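PDB 1Q1R: putidaredoxin reductase, which probably passes electrons from NADH through its bound FAD to putidaredoxin, the iron-sulfur protein that feeds cytochrome P450cam. Local coordinates for residues 264-269 / 279-284; 291-296 / 325-330; 295-300 / 341-346; 362-365 / 370-373. All blocks are in the same frame, centred on the assembly; numbering follows the deposited sequence.

How the contacts relate
The contacts follow the chain in order, from the FAD-binding part into the C-terminal domain. Contact 1 lies beside the FAD, between the edge strand 279-281 of a parallel sheet and strand 266-267. Contacts 2 and 3 start from strand 295-298, which shares a three-stranded sheet with 266-267. Their centres are about 5 Å apart, and both bridge to the C-terminal antiparallel sheet, beside the start of strand 328-333 and the end of 336-342. Contact 4 lies in the hairpin of 360-367 and 370-377 in that sheet, its centre about 13 Å from those of contacts 2 and 3. Y293 of contact 2 hydrogen-bonds L372 of contact 4. The series ties the C-terminal domain to the flavin-binding part.

Contact 1. Residues 264-269 / 279-284. With FAD (flavin-adenine dinucleotide), chain C.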
# COMPACT_ATOMS: atom_id res chain seq x y z
N ASN A 264 -4.53 -9.35 12.74
CA ASN A 264 -4.24 -9.02 11.35
C ASN A 264 -3.79 -7.57 11.35
O ASN A 264 -4.31 -6.74 10.61
CB ASN A 264 -5.48 -9.17 10.46
CG ASN A 264 -5.17 -8.99 8.98
OD1 ASN A 264 -4.20 -8.32 8.61
ND2 ASN A 264 -5.99 -9.59 8.13
N GLY A 265 -2.83 -7.27 12.22
CA GLY A 265 -2.32 -5.92 12.35
C GLY A 265 -2.24 -5.56 13.81
O GLY A 265 -2.77 -6.28 14.66
N ILE A 266 -1.56 -4.46 14.12
CA ILE A 266 -1.42 -4.01 15.49
C ILE A 266 -2.59 -3.09 15.84
O ILE A 266 -2.72 -1.99 15.28
CB ILE A 266 -0.08 -3.27 15.69
CG1 ILE A 266 1.08 -4.21 15.32
CG2 ILE A 266 0.05 -2.79 17.13
CD1 ILE A 266 2.45 -3.58 15.41
N VAL A 267 -3.44 -3.54 16.75
CA VAL A 267 -4.62 -2.78 17.16
C VAL A 267 -4.28 -1.48 17.88
O VAL A 267 -3.50 -1.47 18.83
CB VAL A 267 -5.52 -3.65 18.07
CG1 VAL A 267 -6.73 -2.84 18.54
CG2 VAL A 267 -5.97 -4.89 17.32
N ILE A 268 -4.88 -0.39 17.42
CA ILE A 268 -4.67 0.92 18.03
C ILE A 268 -6.01 1.61 18.22
O ILE A 268 -6.98 1.32 17.51
CB ILE A 268 -3.77 1.83 17.15
CG1 ILE A 268 -4.44 2.07 15.79
CG2 ILE A 268 -2.42 1.18 16.96
CD1 ILE A 268 -3.77 3.17 14.98
N ASN A 269 -6.08 2.53 19.19
CA ASN A 269 -7.32 3.25 19.45
C ASN A 269 -7.37 4.61 18.76
O ASN A 269 -6.47 4.96 18.01
CB ASN A 269 -7.55 3.43 20.96
CG ASN A 269 -6.44 4.21 21.63
OD1 ASN A 269 -5.84 5.10 21.04
ND2 ASN A 269 -6.19 3.90 22.90
N ILE A 279 2.88 3.13 23.87
CA ILE A 279 3.22 2.53 22.57
C ILE A 279 2.12 2.75 21.53
O ILE A 279 0.96 2.38 21.74
CB ILE A 279 3.46 1.01 22.69
CG1 ILE A 279 4.52 0.72 23.76
CG2 ILE A 279 3.90 0.44 21.34
CD1 ILE A 279 4.69 -0.77 24.05
N MET A 280 2.49 3.34 20.40
CA MET A 280 1.55 3.58 19.31
C MET A 280 1.96 2.77 18.08
O MET A 280 3.09 2.27 18.01
CB MET A 280 1.53 5.08 18.95
CG MET A 280 1.16 6.00 20.10
SD MET A 280 1.16 7.75 19.64
CE MET A 280 2.85 8.06 19.48
N ALA A 281 1.05 2.62 17.13
CA ALA A 281 1.32 1.90 15.88
C ALA A 281 0.89 2.81 14.74
O ALA A 281 0.01 3.65 14.92
CB ALA A 281 0.56 0.59 15.84
N VAL A 282 1.49 2.64 13.56
CA VAL A 282 1.16 3.51 12.43
C VAL A 282 1.53 2.88 11.08
O VAL A 282 2.50 2.13 10.99
CB VAL A 282 1.92 4.86 12.58
CG1 VAL A 282 3.41 4.61 12.57
CG2 VAL A 282 1.53 5.82 11.47
N GLY A 283 0.75 3.19 10.05
CA GLY A 283 1.03 2.68 8.72
C GLY A 283 0.40 1.35 8.35
O GLY A 283 -0.65 0.97 8.87
N ASP A 284 1.06 0.63 7.44
CA ASP A 284 0.60 -0.67 6.96
C ASP A 284 0.34 -1.67 8.09
O ASP A 284 -0.49 -2.57 7.94
CB ASP A 284 1.63 -1.29 6.01
CG ASP A 284 1.71 -0.57 4.67
OD1 ASP A 284 1.14 0.53 4.53
OD2 ASP A 284 2.34 -1.13 3.75
PA FAD C . 7.09 -0.22 5.31
O1A FAD C . 7.06 -1.70 5.19
O2A FAD C . 7.34 0.58 4.09
O5B FAD C . 8.17 0.20 6.42
C5B FAD C . 8.37 -0.56 7.61
C4B FAD C . 9.88 -0.70 7.86
O4B FAD C . 10.12 -1.13 9.25
C3B FAD C . 10.49 -1.79 6.98
O3B FAD C . 11.80 -1.39 6.56
C2B FAD C . 10.61 -2.97 7.91
O2B FAD C . 11.67 -3.84 7.50
C1B FAD C . 10.98 -2.28 9.21
N9A FAD C . 10.85 -3.14 10.42
C8A FAD C . 9.84 -3.99 10.70
N7A FAD C . 10.10 -4.59 11.87
C5A FAD C . 11.26 -4.13 12.32
C6A FAD C . 12.03 -4.39 13.46
N6A FAD C . 11.62 -5.28 14.36
N1A FAD C . 13.21 -3.74 13.63
C2A FAD C . 13.64 -2.84 12.73
N3A FAD C . 12.92 -2.58 11.63
C4A FAD C . 11.74 -3.21 11.41
N1 FAD C . 0.61 3.16 -1.92
C2 FAD C . -0.16 4.14 -2.56
O2 FAD C . -0.92 4.84 -1.91
N3 FAD C . -0.03 4.32 -3.95
C4 FAD C . 0.87 3.52 -4.69
O4 FAD C . 1.01 3.72 -5.90
C4X FAD C . 1.64 2.53 -4.05
N5 FAD C . 2.54 1.79 -4.75
C5X FAD C . 3.35 0.88 -4.14
C6 FAD C . 4.30 0.15 -4.89
C7 FAD C . 5.16 -0.78 -4.26
C7M FAD C . 6.16 -1.58 -5.12
C8 FAD C . 5.07 -0.98 -2.86
C8M FAD C . 6.00 -1.97 -2.14
C9 FAD C . 4.12 -0.26 -2.11
C9A FAD C . 3.27 0.67 -2.74
N10 FAD C . 2.32 1.42 -2.00
C10 FAD C . 1.50 2.36 -2.66
C1' FAD C . 2.17 1.21 -0.53
C2' FAD C . 2.86 2.32 0.25
O2' FAD C . 4.18 2.50 -0.26
C3' FAD C . 2.92 1.99 1.76
O3' FAD C . 1.60 1.71 2.23
C4' FAD C . 3.52 3.16 2.55
O4' FAD C . 4.83 3.45 2.07
C5' FAD C . 3.59 2.87 4.05
O5' FAD C . 4.60 1.89 4.37
P FAD C . 5.02 1.68 5.92
O1P FAD C . 6.04 2.70 6.25
O2P FAD C . 3.78 1.66 6.73
O3P FAD C . 5.66 0.19 5.96
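I266 and I268 close on the methyl group of A281, and the contact is mainly this apolar packing. The CG2 branch of each isoleucine does the touching. I266 CG2 lies 3.7 Å from A281 CB. I268 CG2 comes to 3.2 Å from A281 CB, tighter than usual for two carbons. I268 holds CG1 in the position between the backbone N and the carbonyl carbon (chi1 61°), which leaves CG2 beside the N and turned to the alanine. All three residues are buried, and A281 O has no partner in the model.

The polar bonds are made to the FAD, from the end of 279-284. The backbone N of D284 donates to FAD O2P at 3.0 Å, nearly straight at 167°. FAD O3' donates to D284 OD1 at 2.6 Å. One residue therefore grips both a phosphate and the ribityl chain. G283 passes close to the same phosphate, with its CA 3.5 Å from FAD O2P. D284 OD2 forms a salt bridge with R134, which also bonds the FAD.

Strand 279-281 is the edge of the parallel sheet next to strand 105-108. M280 and V282 pack on helix 302-316, while 266-267 pairs with strand 286-290.

Contact 2. Residues 291-296 / 325-330; sequences QLYDRW and AAPWFW. With FAD (flavin-adenine dinucleotide), chain C.
L292 and A326 are the nearest residues along the two backbones, with CA atoms 7.4 Å apart, and the segments meet through side chains, not backbone bonds. L292 does most of the touching with CD2. This methyl lies 3.8 Å from A326 CA and 4.0 Å from A326 CB. It also borders the ring of P327. CG of L292 stands anti to the backbone N (chi1 -173°), which lets CD2 reach A326. Y293 meets P327 with the edge of its ring, and Y293 CE1 is 4.1 Å from P327 CD. The phenol OH reaches past the proline to hydrogen bonds with backbone atoms L372 O and L343 N. D294 and R295 form a G1 beta bulge opposite S290, in the hairpin of strands 286-290 and 295-298. P327 leads into strand 328-333, an edge of the C-terminal antiparallel sheet, so the contact joins that sheet to the FAD-binding part. Further along, FAD N3 sits 3.3 Å above one face of the W330 indole, offset toward its rim, and the two ring systems are clearly tilted. F329 CB is 3.8 Å from FAD O2. I390 of helix 380-391 packs on L292, Y293 and A326.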
# COMPACT_ATOMS: atom_id res chain seq x y z
N GLN A 291 -14.37 5.28 11.84
CA GLN A 291 -15.68 5.75 12.27
C GLN A 291 -16.54 6.03 11.04
O GLN A 291 -17.76 5.92 11.09
CB GLN A 291 -15.54 7.00 13.15
CG GLN A 291 -14.63 8.07 12.59
CD GLN A 291 -14.12 9.01 13.66
OE1 GLN A 291 -14.90 9.66 14.37
NE2 GLN A 291 -12.79 9.09 13.79
N LEU A 292 -15.88 6.35 9.94
CA LEU A 292 -16.57 6.62 8.69
C LEU A 292 -17.35 5.38 8.26
O LEU A 292 -18.48 5.47 7.78
CB LEU A 292 -15.57 7.03 7.61
CG LEU A 292 -16.13 7.51 6.28
CD1 LEU A 292 -17.08 8.67 6.51
CD2 LEU A 292 -14.99 7.92 5.36
N TYR A 293 -16.74 4.21 8.44
CA TYR A 293 -17.40 2.96 8.07
C TYR A 293 -17.78 2.12 9.29
O TYR A 293 -18.28 1.01 9.16
CB TYR A 293 -16.50 2.13 7.14
CG TYR A 293 -16.22 2.82 5.83
CD1 TYR A 293 -15.18 3.75 5.71
CD2 TYR A 293 -17.01 2.58 4.71
CE1 TYR A 293 -14.96 4.43 4.52
CE2 TYR A 293 -16.80 3.25 3.52
CZ TYR A 293 -15.77 4.17 3.43
OH TYR A 293 -15.57 4.85 2.25
N ASP A 294 -17.53 2.68 10.47
CA ASP A 294 -17.84 2.00 11.72
C ASP A 294 -17.36 0.55 11.74
O ASP A 294 -18.15 -0.38 11.91
CB ASP A 294 -19.36 2.03 11.97
CG ASP A 294 -19.73 1.50 13.35
OD1 ASP A 294 -20.92 1.15 13.55
OD2 ASP A 294 -18.85 1.45 14.24
N ARG A 295 -16.05 0.36 11.54
CA ARG A 295 -15.47 -0.97 11.57
C ARG A 295 -13.94 -0.92 11.61
O ARG A 295 -13.34 0.10 11.27
CB ARG A 295 -15.93 -1.82 10.38
CG ARG A 295 -15.34 -1.47 9.02
CD ARG A 295 -15.57 -2.63 8.06
NE ARG A 295 -15.09 -2.36 6.71
CZ ARG A 295 -15.75 -1.63 5.81
NH1 ARG A 295 -16.92 -1.10 6.11
NH2 ARG A 295 -15.22 -1.44 4.60
N TRP A 296 -13.33 -2.02 12.04
CA TRP A 296 -11.88 -2.10 12.14
C TRP A 296 -11.27 -2.48 10.81
O TRP A 296 -11.66 -3.47 10.20
CB TRP A 296 -11.47 -3.11 13.21
CG TRP A 296 -11.95 -2.73 14.57
CD1 TRP A 296 -13.21 -2.93 15.08
CD2 TRP A 296 -11.22 -2.03 15.57
NE1 TRP A 296 -13.29 -2.39 16.33
CE2 TRP A 296 -12.09 -1.82 16.66
CE3 TRP A 296 -9.90 -1.54 15.65
CZ2 TRP A 296 -11.69 -1.15 17.82
CZ3 TRP A 296 -9.51 -0.88 16.81
CH2 TRP A 296 -10.40 -0.69 17.88
N ALA A 325 -10.21 11.49 7.48
CA ALA A 325 -10.50 11.70 6.07
C ALA A 325 -10.82 10.36 5.40
O ALA A 325 -10.40 9.31 5.88
CB ALA A 325 -9.30 12.35 5.38
N ALA A 326 -11.58 10.40 4.32
CA ALA A 326 -11.91 9.17 3.61
C ALA A 326 -10.60 8.56 3.12
O ALA A 326 -9.70 9.27 2.69
CB ALA A 326 -12.82 9.48 2.42
N PRO A 327 -10.47 7.23 3.20
CA PRO A 327 -9.23 6.60 2.73
C PRO A 327 -9.16 6.61 1.21
O PRO A 327 -10.19 6.50 0.53
CB PRO A 327 -9.32 5.19 3.30
CG PRO A 327 -10.80 4.92 3.27
CD PRO A 327 -11.38 6.23 3.79
N TRP A 328 -7.96 6.75 0.66
CA TRP A 328 -7.79 6.74 -0.78
C TRP A 328 -6.40 6.30 -1.18
O TRP A 328 -5.49 6.24 -0.34
CB TRP A 328 -8.08 8.12 -1.39
CG TRP A 328 -7.07 9.19 -1.08
CD1 TRP A 328 -7.00 9.95 0.05
CD2 TRP A 328 -5.99 9.62 -1.92
NE1 TRP A 328 -5.95 10.83 -0.03
CE2 TRP A 328 -5.31 10.65 -1.23
CE3 TRP A 328 -5.53 9.24 -3.19
CZ2 TRP A 328 -4.19 11.30 -1.77
CZ3 TRP A 328 -4.42 9.89 -3.73
CH2 TRP A 328 -3.76 10.91 -3.02
N PHE A 329 -6.24 5.96 -2.45
CA PHE A 329 -4.95 5.55 -2.98
C PHE A 329 -5.02 5.65 -4.49
O PHE A 329 -6.08 5.96 -5.05
CB PHE A 329 -4.60 4.13 -2.52
CG PHE A 329 -5.34 3.04 -3.23
CD1 PHE A 329 -4.80 2.44 -4.37
CD2 PHE A 329 -6.58 2.60 -2.77
CE1 PHE A 329 -5.47 1.41 -5.03
CE2 PHE A 329 -7.26 1.57 -3.42
CZ PHE A 329 -6.71 0.98 -4.55
N TRP A 330 -3.90 5.42 -5.15
CA TRP A 330 -3.85 5.52 -6.59
C TRP A 330 -2.99 4.41 -7.17
O TRP A 330 -2.31 3.69 -6.45
CB TRP A 330 -3.28 6.88 -7.01
CG TRP A 330 -1.77 6.99 -6.89
CD1 TRP A 330 -0.85 6.82 -7.89
CD2 TRP A 330 -1.02 7.29 -5.71
NE1 TRP A 330 0.43 7.00 -7.40
CE2 TRP A 330 0.35 7.29 -6.06
CE3 TRP A 330 -1.37 7.56 -4.37
CZ2 TRP A 330 1.38 7.55 -5.14
CZ3 TRP A 330 -0.35 7.82 -3.45
CH2 TRP A 330 1.01 7.81 -3.84
PA FAD C . 7.09 -0.22 5.31
O1A FAD C . 7.06 -1.70 5.19
O2A FAD C . 7.34 0.58 4.09
O5B FAD C . 8.17 0.20 6.42
C5B FAD C . 8.37 -0.56 7.61
C4B FAD C . 9.88 -0.70 7.86
O4B FAD C . 10.12 -1.13 9.25
C3B FAD C . 10.49 -1.79 6.98
O3B FAD C . 11.80 -1.39 6.56
C2B FAD C . 10.61 -2.97 7.91
O2B FAD C . 11.67 -3.84 7.50
C1B FAD C . 10.98 -2.28 9.21
N9A FAD C . 10.85 -3.14 10.42
C8A FAD C . 9.84 -3.99 10.70
N7A FAD C . 10.10 -4.59 11.87
C5A FAD C . 11.26 -4.13 12.32
C6A FAD C . 12.03 -4.39 13.46
N6A FAD C . 11.62 -5.28 14.36
N1A FAD C . 13.21 -3.74 13.63
C2A FAD C . 13.64 -2.84 12.73
N3A FAD C . 12.92 -2.58 11.63
C4A FAD C . 11.74 -3.21 11.41
N1 FAD C . 0.61 3.16 -1.92
C2 FAD C . -0.16 4.14 -2.56
O2 FAD C . -0.92 4.84 -1.91
N3 FAD C . -0.03 4.32 -3.95
C4 FAD C . 0.87 3.52 -4.69
O4 FAD C . 1.01 3.72 -5.90
C4X FAD C . 1.64 2.53 -4.05
N5 FAD C . 2.54 1.79 -4.75
C5X FAD C . 3.35 0.88 -4.14
C6 FAD C . 4.30 0.15 -4.89
C7 FAD C . 5.16 -0.78 -4.26
C7M FAD C . 6.16 -1.58 -5.12
C8 FAD C . 5.07 -0.98 -2.86
C8M FAD C . 6.00 -1.97 -2.14
C9 FAD C . 4.12 -0.26 -2.11
C9A FAD C . 3.27 0.67 -2.74
N10 FAD C . 2.32 1.42 -2.00
C10 FAD C . 1.50 2.36 -2.66
C1' FAD C . 2.17 1.21 -0.53
C2' FAD C . 2.86 2.32 0.25
O2' FAD C . 4.18 2.50 -0.26
C3' FAD C . 2.92 1.99 1.76
O3' FAD C . 1.60 1.71 2.23
C4' FAD C . 3.52 3.16 2.55
O4' FAD C . 4.83 3.45 2.07
C5' FAD C . 3.59 2.87 4.05
O5' FAD C . 4.60 1.89 4.37
P FAD C . 5.02 1.68 5.92
O1P FAD C . 6.04 2.70 6.25
O2P FAD C . 3.78 1.66 6.73
O3P FAD C . 5.66 0.19 5.96

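Contact 3. Residues 295-300 / 341-346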
# COMPACT_ATOMS: atom_id res chain seq x y z
N ARG A 295 -16.05 0.36 11.54
CA ARG A 295 -15.47 -0.97 11.57
C ARG A 295 -13.94 -0.92 11.61
O ARG A 295 -13.34 0.10 11.27
CB ARG A 295 -15.93 -1.82 10.38
CG ARG A 295 -15.34 -1.47 9.02
CD ARG A 295 -15.57 -2.63 8.06
NE ARG A 295 -15.09 -2.36 6.71
CZ ARG A 295 -15.75 -1.63 5.81
NH1 ARG A 295 -16.92 -1.10 6.11
NH2 ARG A 295 -15.22 -1.44 4.60
N TRP A 296 -13.33 -2.02 12.04
CA TRP A 296 -11.88 -2.10 12.14
C TRP A 296 -11.27 -2.48 10.81
O TRP A 296 -11.66 -3.47 10.20
CB TRP A 296 -11.47 -3.11 13.21
CG TRP A 296 -11.95 -2.73 14.57
CD1 TRP A 296 -13.21 -2.93 15.08
CD2 TRP A 296 -11.22 -2.03 15.57
NE1 TRP A 296 -13.29 -2.39 16.33
CE2 TRP A 296 -12.09 -1.82 16.66
CE3 TRP A 296 -9.90 -1.54 15.65
CZ2 TRP A 296 -11.69 -1.15 17.82
CZ3 TRP A 296 -9.51 -0.88 16.81
CH2 TRP A 296 -10.40 -0.69 17.88
N VAL A 297 -10.29 -1.70 10.38
CA VAL A 297 -9.62 -1.95 9.10
C VAL A 297 -8.12 -1.73 9.24
O VAL A 297 -7.66 -1.14 10.21
CB VAL A 297 -10.14 -0.99 8.01
CG1 VAL A 297 -11.65 -1.08 7.90
CG2 VAL A 297 -9.72 0.44 8.34
N ARG A 298 -7.37 -2.23 8.26
CA ARG A 298 -5.92 -2.04 8.20
C ARG A 298 -5.67 -1.63 6.76
O ARG A 298 -5.98 -2.37 5.83
CB ARG A 298 -5.15 -3.33 8.53
CG ARG A 298 -3.62 -3.12 8.52
CD ARG A 298 -2.85 -4.31 9.08
NE ARG A 298 -3.05 -5.50 8.27
CZ ARG A 298 -2.54 -5.68 7.05
NH1 ARG A 298 -1.79 -4.73 6.51
NH2 ARG A 298 -2.80 -6.79 6.38
N ILE A 299 -5.13 -0.44 6.57
CA ILE A 299 -4.91 0.06 5.21
C ILE A 299 -3.45 0.16 4.81
O ILE A 299 -2.61 0.63 5.58
CB ILE A 299 -5.59 1.44 5.04
CG1 ILE A 299 -7.09 1.30 5.33
CG2 ILE A 299 -5.37 1.97 3.62
CD1 ILE A 299 -7.88 2.55 5.08
N GLU A 300 -3.16 -0.29 3.60
CA GLU A 300 -1.80 -0.26 3.06
C GLU A 300 -1.74 0.78 1.94
O GLU A 300 -1.96 0.45 0.78
CB GLU A 300 -1.44 -1.65 2.50
CG GLU A 300 -1.28 -2.73 3.57
CD GLU A 300 -1.35 -4.15 3.00
OE1 GLU A 300 -1.22 -4.33 1.77
OE2 GLU A 300 -1.53 -5.10 3.80
N VAL A 341 -11.11 6.16 -4.00
CA VAL A 341 -11.45 6.74 -2.70
C VAL A 341 -12.53 5.91 -2.01
O VAL A 341 -13.47 5.45 -2.65
CB VAL A 341 -11.95 8.21 -2.84
CG1 VAL A 341 -13.14 8.28 -3.77
CG2 VAL A 341 -12.32 8.75 -1.46
N GLY A 342 -12.37 5.72 -0.71
CA GLY A 342 -13.32 4.95 0.06
C GLY A 342 -13.07 3.45 0.02
O GLY A 342 -12.15 2.98 -0.65
N LEU A 343 -13.91 2.71 0.75
CA LEU A 343 -13.81 1.26 0.81
C LEU A 343 -15.09 0.68 0.23
O LEU A 343 -16.19 0.96 0.72
CB LEU A 343 -13.63 0.81 2.26
CG LEU A 343 -12.44 1.48 2.97
CD1 LEU A 343 -12.37 1.04 4.42
CD2 LEU A 343 -11.15 1.11 2.23
N SER A 344 -14.95 -0.14 -0.81
CA SER A 344 -16.08 -0.75 -1.51
C SER A 344 -16.77 -1.91 -0.80
O SER A 344 -17.89 -2.29 -1.16
CB SER A 344 -15.63 -1.21 -2.89
OG SER A 344 -14.55 -2.13 -2.78
N GLU A 345 -16.11 -2.46 0.21
CA GLU A 345 -16.65 -3.60 0.96
C GLU A 345 -18.10 -3.42 1.40
O GLU A 345 -18.43 -2.47 2.11
CB GLU A 345 -15.75 -3.87 2.17
CG GLU A 345 -15.94 -5.22 2.83
CD GLU A 345 -16.99 -5.20 3.92
OE1 GLU A 345 -18.17 -4.92 3.62
OE2 GLU A 345 -16.63 -5.45 5.10
N GLY A 346 -18.97 -4.33 0.96
CA GLY A 346 -20.37 -4.26 1.34
C GLY A 346 -21.32 -3.59 0.36
O GLY A 346 -22.49 -3.36 0.69
O HOH W 1 -17.01 -0.25 2.97
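R295 reaches across to L343 and E345, and its guanidinium is the centre of the contact. CG of R295 lies between the backbone N and the carbonyl carbon (chi1 73°), and the chain then runs extended to NE. This carries NH2 over to the other segment. R295 NH2 lies 3.6 Å from L343 CB and 3.5 Å from E345 CB.

The E345 side chain bends at chi2 (-90°). The bend brings OE2 of the carboxylate over one face of the guanidinium, toward its rim. The two planes are 21° apart and stacked. E345 OE2 sits 3.8 Å from R295 NE, well out of the guanidinium plane. This is a long salt bridge, held by charge and not by a directed N-H.

A water at the guanidinium edge makes the directed link. It lies in the plane and accepts from R295 NH2 at 2.7 Å. It donates to L343 O at 2.7 Å and to E345 O at 2.8 Å. The backbone turn at 343-345 is thus tied to the arginine.

Beside the charged pair, V297 and L343 meet tip to tip, with V297 CG1 4.1 Å from L343 CD1. P327 also packs on L343 and on I299.

Within 295-300, R298 NH1 donates to E300 OE2 at 2.7 Å, on its anti lone pair, as part of a salt bridge. R298 also bonds the carbonyl oxygens of N264 and D284, and E300 touches the FAD. The contact as a whole is a water-bridged surface junction between the C-terminal domain and the FAD-binding part of a glutathione reductase-type fold.

Contact 4. Residues 362-365 / 370-373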
# COMPACT_ATOMS: atom_id res chain seq x y z
N SER A 362 -15.97 7.05 -14.00
CA SER A 362 -15.96 6.94 -12.55
C SER A 362 -16.97 5.85 -12.20
O SER A 362 -18.02 5.74 -12.83
CB SER A 362 -16.38 8.26 -11.91
OG SER A 362 -15.44 9.28 -12.21
N VAL A 363 -16.63 5.04 -11.21
CA VAL A 363 -17.52 3.97 -10.79
C VAL A 363 -17.89 4.19 -9.33
O VAL A 363 -17.02 4.22 -8.45
CB VAL A 363 -16.84 2.58 -10.94
CG1 VAL A 363 -17.82 1.47 -10.61
CG2 VAL A 363 -16.32 2.41 -12.37
N PHE A 364 -19.18 4.36 -9.09
CA PHE A 364 -19.67 4.60 -7.74
C PHE A 364 -20.15 3.30 -7.10
O PHE A 364 -20.97 2.58 -7.67
CB PHE A 364 -20.81 5.62 -7.75
CG PHE A 364 -20.40 6.98 -8.26
CD1 PHE A 364 -20.30 7.23 -9.62
CD2 PHE A 364 -20.09 8.00 -7.36
CE1 PHE A 364 -19.89 8.48 -10.09
CE2 PHE A 364 -19.67 9.25 -7.82
CZ PHE A 364 -19.57 9.49 -9.18
N TYR A 365 -19.64 3.00 -5.91
CA TYR A 365 -20.03 1.80 -5.19
C TYR A 365 -21.03 2.20 -4.11
O TYR A 365 -20.71 3.00 -3.22
CB TYR A 365 -18.81 1.13 -4.54
CG TYR A 365 -17.82 0.59 -5.54
CD1 TYR A 365 -17.02 1.44 -6.30
CD2 TYR A 365 -17.70 -0.78 -5.75
CE1 TYR A 365 -16.13 0.95 -7.25
CE2 TYR A 365 -16.81 -1.29 -6.69
CZ TYR A 365 -16.03 -0.42 -7.44
OH TYR A 365 -15.16 -0.93 -8.37
N ARG A 370 -26.36 4.99 -0.14
CA ARG A 370 -25.13 5.55 0.41
C ARG A 370 -23.93 5.19 -0.46
O ARG A 370 -23.74 4.02 -0.82
CB ARG A 370 -24.89 5.02 1.83
CG ARG A 370 -23.58 5.49 2.42
CD ARG A 370 -23.22 4.75 3.70
NE ARG A 370 -21.87 5.08 4.14
CZ ARG A 370 -21.24 4.47 5.14
NH1 ARG A 370 -21.84 3.50 5.81
NH2 ARG A 370 -20.00 4.84 5.46
N VAL A 371 -23.13 6.19 -0.80
CA VAL A 371 -21.94 5.97 -1.62
C VAL A 371 -20.81 5.52 -0.70
O VAL A 371 -20.42 6.24 0.21
CB VAL A 371 -21.52 7.26 -2.37
CG1 VAL A 371 -20.26 7.00 -3.18
CG2 VAL A 371 -22.65 7.71 -3.29
N LEU A 372 -20.29 4.32 -0.95
CA LEU A 372 -19.20 3.77 -0.14
C LEU A 372 -17.82 4.13 -0.68
O LEU A 372 -16.92 4.46 0.08
CB LEU A 372 -19.32 2.24 -0.08
CG LEU A 372 -20.53 1.65 0.64
CD1 LEU A 372 -20.56 0.14 0.42
CD2 LEU A 372 -20.47 1.97 2.12
N ALA A 373 -17.67 4.05 -2.00
CA ALA A 373 -16.39 4.36 -2.62
C ALA A 373 -16.57 4.71 -4.09
O ALA A 373 -17.62 4.48 -4.67
CB ALA A 373 -15.45 3.16 -2.49
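The ring of Y365 has the carbonyl oxygen of A373 at its edge, in plane, with A373 O 3.5 Å from Y365 CD1. Y347 meets Y365 edge-to-face. The ring of F364 has V371 CG1 at its edge, near the ring plane and 4.3 Å from F364 CD2. One face of the R370 guanidinium is covered within its own segment by L372 CD2, which lies over its centre. V371 places CG1 anti to the backbone N (chi1 178°), toward F364.

The backbones are held by hydrogen bonds. Y365 N donates to A373 O at 2.8 Å, almost straight at 171°. Y365 O takes two donors. L372 N binds it at 2.7 Å, and A373 N adds a weak bond at 3.4 Å. Y365 and A373 are an antiparallel hydrogen-bonded pair, and their CB atoms are 4.4 Å apart on the same face of the sheet. F364 and V371 both pack on helix 380-391.

L372 and A373 together face Y365, which makes a classic beta bulge. The short segments run at 118° to each other, well away from plain antiparallel. The bulge lies in the hairpin of strands 360-367 and 370-377, within the antiparallel sheet of the reductase C-terminal domain.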